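Local coordinates for geranyltranstransferase (Stenotrophomonas maltophilia, PDB 7LBJ), which probably condenses isopentenyl diphosphate with allylic diphosphates in a magnesium-dependent reaction, as other prenyl diphosphate synthases of its family do, at residues Val13-Ala16 with Arg17-Asp20. Residues are numbered along the deposited sequence; the frame is centred on the assembly and turned at random. Where two conformers were deposited one is given.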
ATOM      1  N   VAL A  13       0.873  12.932 -30.783  1.00 22.38           N
ATOM      2  CA  VAL A  13      -0.449  13.432 -30.410  1.00 24.41           C
ATOM      3  C   VAL A  13      -1.055  12.587 -29.293  1.00 22.10           C
ATOM      4  O   VAL A  13      -1.643  13.118 -28.341  1.00 22.02           O
ATOM      5  CB  VAL A  13      -1.352  13.474 -31.659  1.00 28.16           C
ATOM      6  CG1 VAL A  13      -2.836  13.478 -31.271  1.00 28.96           C
ATOM      7  CG2 VAL A  13      -1.007  14.695 -32.522  1.00 29.52           C
ATOM      8  N   LEU A  14      -0.915  11.264 -29.385  1.00 19.44           N
ATOM      9  CA  LEU A  14      -1.418  10.379 -28.330  1.00 20.46           C
ATOM     10  C   LEU A  14      -0.752  10.661 -26.994  1.00 18.75           C
ATOM     11  O   LEU A  14      -1.426  10.693 -25.952  1.00 19.46           O
ATOM     12  CB  LEU A  14      -1.215   8.916 -28.728  1.00 17.74           C
ATOM     13  CG  LEU A  14      -2.091   8.398 -29.871  1.00 23.73           C
ATOM     14  CD1 LEU A  14      -1.674   6.995 -30.303  1.00 22.30           C
ATOM     15  CD2 LEU A  14      -3.577   8.430 -29.471  1.00 25.54           C
ATOM     16  N   PHE A  15       0.574  10.845 -26.988  1.00 19.02           N
ATOM     17  CA  PHE A  15       1.266  11.079 -25.723  1.00 19.37           C
ATOM     18  C   PHE A  15       0.794  12.372 -25.071  1.00 19.82           C
ATOM     19  O   PHE A  15       0.613  12.425 -23.850  1.00 18.27           O
ATOM     20  CB  PHE A  15       2.782  11.136 -25.920  1.00 19.12           C
ATOM     21  CG  PHE A  15       3.416   9.817 -26.299  1.00 18.93           C
ATOM     22  CD1 PHE A  15       2.689   8.639 -26.309  1.00 19.56           C
ATOM     23  CD2 PHE A  15       4.761   9.773 -26.648  1.00 25.78           C
ATOM     24  CE1 PHE A  15       3.296   7.433 -26.670  1.00 21.66           C
ATOM     25  CE2 PHE A  15       5.371   8.574 -27.004  1.00 28.29           C
ATOM     26  CZ  PHE A  15       4.635   7.403 -27.009  1.00 21.14           C
ATOM     27  N   ALA A  16       0.615  13.433 -25.863  1.00 19.95           N
ATOM     28  CA  ALA A  16       0.071  14.676 -25.317  1.00 19.11           C
ATOM     29  C   ALA A  16      -1.341  14.469 -24.766  1.00 20.33           C
ATOM     30  O   ALA A  16      -1.669  14.929 -23.665  1.00 20.61           O
ATOM     31  CB  ALA A  16       0.087  15.763 -26.396  1.00 20.31           C
ATOM     32  N   ARG A  17      -2.192  13.775 -25.521  1.00 20.10           N
ATOM     33  CA  ARG A  17      -3.555  13.530 -25.062  0.53 23.45           C
ATOM     34  C   ARG A  17      -3.573  12.724 -23.766  1.00 20.87           C
ATOM     35  O   ARG A  17      -4.336  13.035 -22.839  1.00 19.38           O
ATOM     36  CB  ARG A  17      -4.338  12.816 -26.164  0.53 25.71           C
ATOM     37  CG  ARG A  17      -5.727  12.373 -25.777  0.53 29.02           C
ATOM     38  CD  ARG A  17      -6.278  11.416 -26.814  0.53 33.26           C
ATOM     39  NE  ARG A  17      -6.446  12.055 -28.110  0.53 28.10           N
ATOM     40  CZ  ARG A  17      -7.616  12.425 -28.611  0.53 35.70           C
ATOM     41  NH1 ARG A  17      -8.747  12.216 -27.955  0.53 36.22           N
ATOM     42  NH2 ARG A  17      -7.654  13.016 -29.800  0.53 39.98           N
ATOM     43  N   TRP A  18      -2.739  11.684 -23.677  1.00 19.94           N
ATOM     44  CA  TRP A  18      -2.718  10.843 -22.476  1.00 16.57           C
ATOM     45  C   TRP A  18      -2.070  11.547 -21.285  1.00 18.36           C
ATOM     46  O   TRP A  18      -2.480  11.323 -20.135  1.00 16.86           O
ATOM     47  CB  TRP A  18      -1.984   9.532 -22.777  1.00 14.41           C
ATOM     48  CG  TRP A  18      -2.691   8.685 -23.792  1.00 13.88           C
ATOM     49  CD1 TRP A  18      -4.020   8.690 -24.081  1.00 19.47           C
ATOM     50  CD2 TRP A  18      -2.099   7.698 -24.644  1.00 13.91           C
ATOM     51  NE1 TRP A  18      -4.298   7.772 -25.060  1.00 18.52           N
ATOM     52  CE2 TRP A  18      -3.137   7.141 -25.421  1.00 19.58           C
ATOM     53  CE3 TRP A  18      -0.798   7.216 -24.808  1.00 17.13           C
ATOM     54  CZ2 TRP A  18      -2.911   6.131 -26.371  1.00 16.86           C
ATOM     55  CZ3 TRP A  18      -0.572   6.215 -25.754  1.00 17.51           C
ATOM     56  CH2 TRP A  18      -1.625   5.686 -26.520  1.00 16.67           C
ATOM     57  N   ARG A  19      -1.054  12.382 -21.525  1.00 16.85           N
ATOM     58  CA  ARG A  19      -0.475  13.165 -20.432  1.00 16.96           C
ATOM     59  C   ARG A  19      -1.474  14.176 -19.877  1.00 19.69           C
ATOM     60  O   ARG A  19      -1.538  14.388 -18.658  1.00 20.00           O
ATOM     61  CB  ARG A  19       0.800  13.864 -20.900  1.00 17.49           C
ATOM     62  CG  ARG A  19       2.020  12.929 -20.932  1.00 15.53           C
ATOM     63  CD  ARG A  19       3.225  13.509 -21.675  1.00 20.41           C
ATOM     64  NE  ARG A  19       4.378  12.613 -21.563  1.00 19.03           N
ATOM     65  CZ  ARG A  19       5.352  12.521 -22.455  1.00 17.98           C
ATOM     66  NH1 ARG A  19       5.346  13.248 -23.569  1.00 22.56           N
ATOM     67  NH2 ARG A  19       6.348  11.665 -22.238  1.00 19.91           N
ATOM     68  N   ASP A  20      -2.253  14.818 -20.747  1.00 17.58           N
ATOM     69  CA  ASP A  20      -3.316  15.696 -20.259  1.00 17.26           C
ATOM     70  C   ASP A  20      -4.382  14.901 -19.527  1.00 19.02           C
ATOM     71  O   ASP A  20      -4.881  15.331 -18.482  1.00 17.59           O
ATOM     72  CB  ASP A  20      -3.950  16.462 -21.417  1.00 19.94           C
ATOM     73  CG  ASP A  20      -3.017  17.488 -22.006  1.00 27.02           C
ATOM     74  OD1 ASP A  20      -2.063  17.882 -21.300  1.00 27.98           O
ATOM     75  OD2 ASP A  20      -3.257  17.917 -23.161  1.00 31.31           O
TER
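Leu14 and Trp18 meet one turn apart on the amphipathic N-terminal helix 11-29 of the mostly helical prenyl synthase fold. The two side chains run side by side, and Leu14 CB sits almost squarely over the six-membered ring of Trp18, 3.9 Å from its centroid and 9° off the normal, a CH-pi contact. Farther out, Leu14 CD2 reaches Trp18 CZ2 at 3.9 Å. Trp18 CG lies anti to its carbonyl carbon (chi1 -65°), which turns the indole back along the preceding turn, and Leu14 O lies 3.1 Å above the plane of the Trp18 ring, toward its rim. That same oxygen also accepts the helical hydrogen bond from Trp18 N, 2.8 Å long. Phe15 presents its ring edge: Phe15 CD1 is 4.1 Å from Trp18 CE3, the two side chains slanting across each other. This apolar face packs on helices 55-65 and 286-297; Tyr61 stacks on Trp18, and Leu294 touches Phe15. Val13, Ala16, Arg17 and Asp20 take the exposed side. Arg19, extended from CG to NE, donates from NE to Lys53 O, which ties the helix to the segment before helix 55-65, while Phe15 CB lies over one face of the Arg19 guanidinium, 4.1 Å from Arg19 NH1.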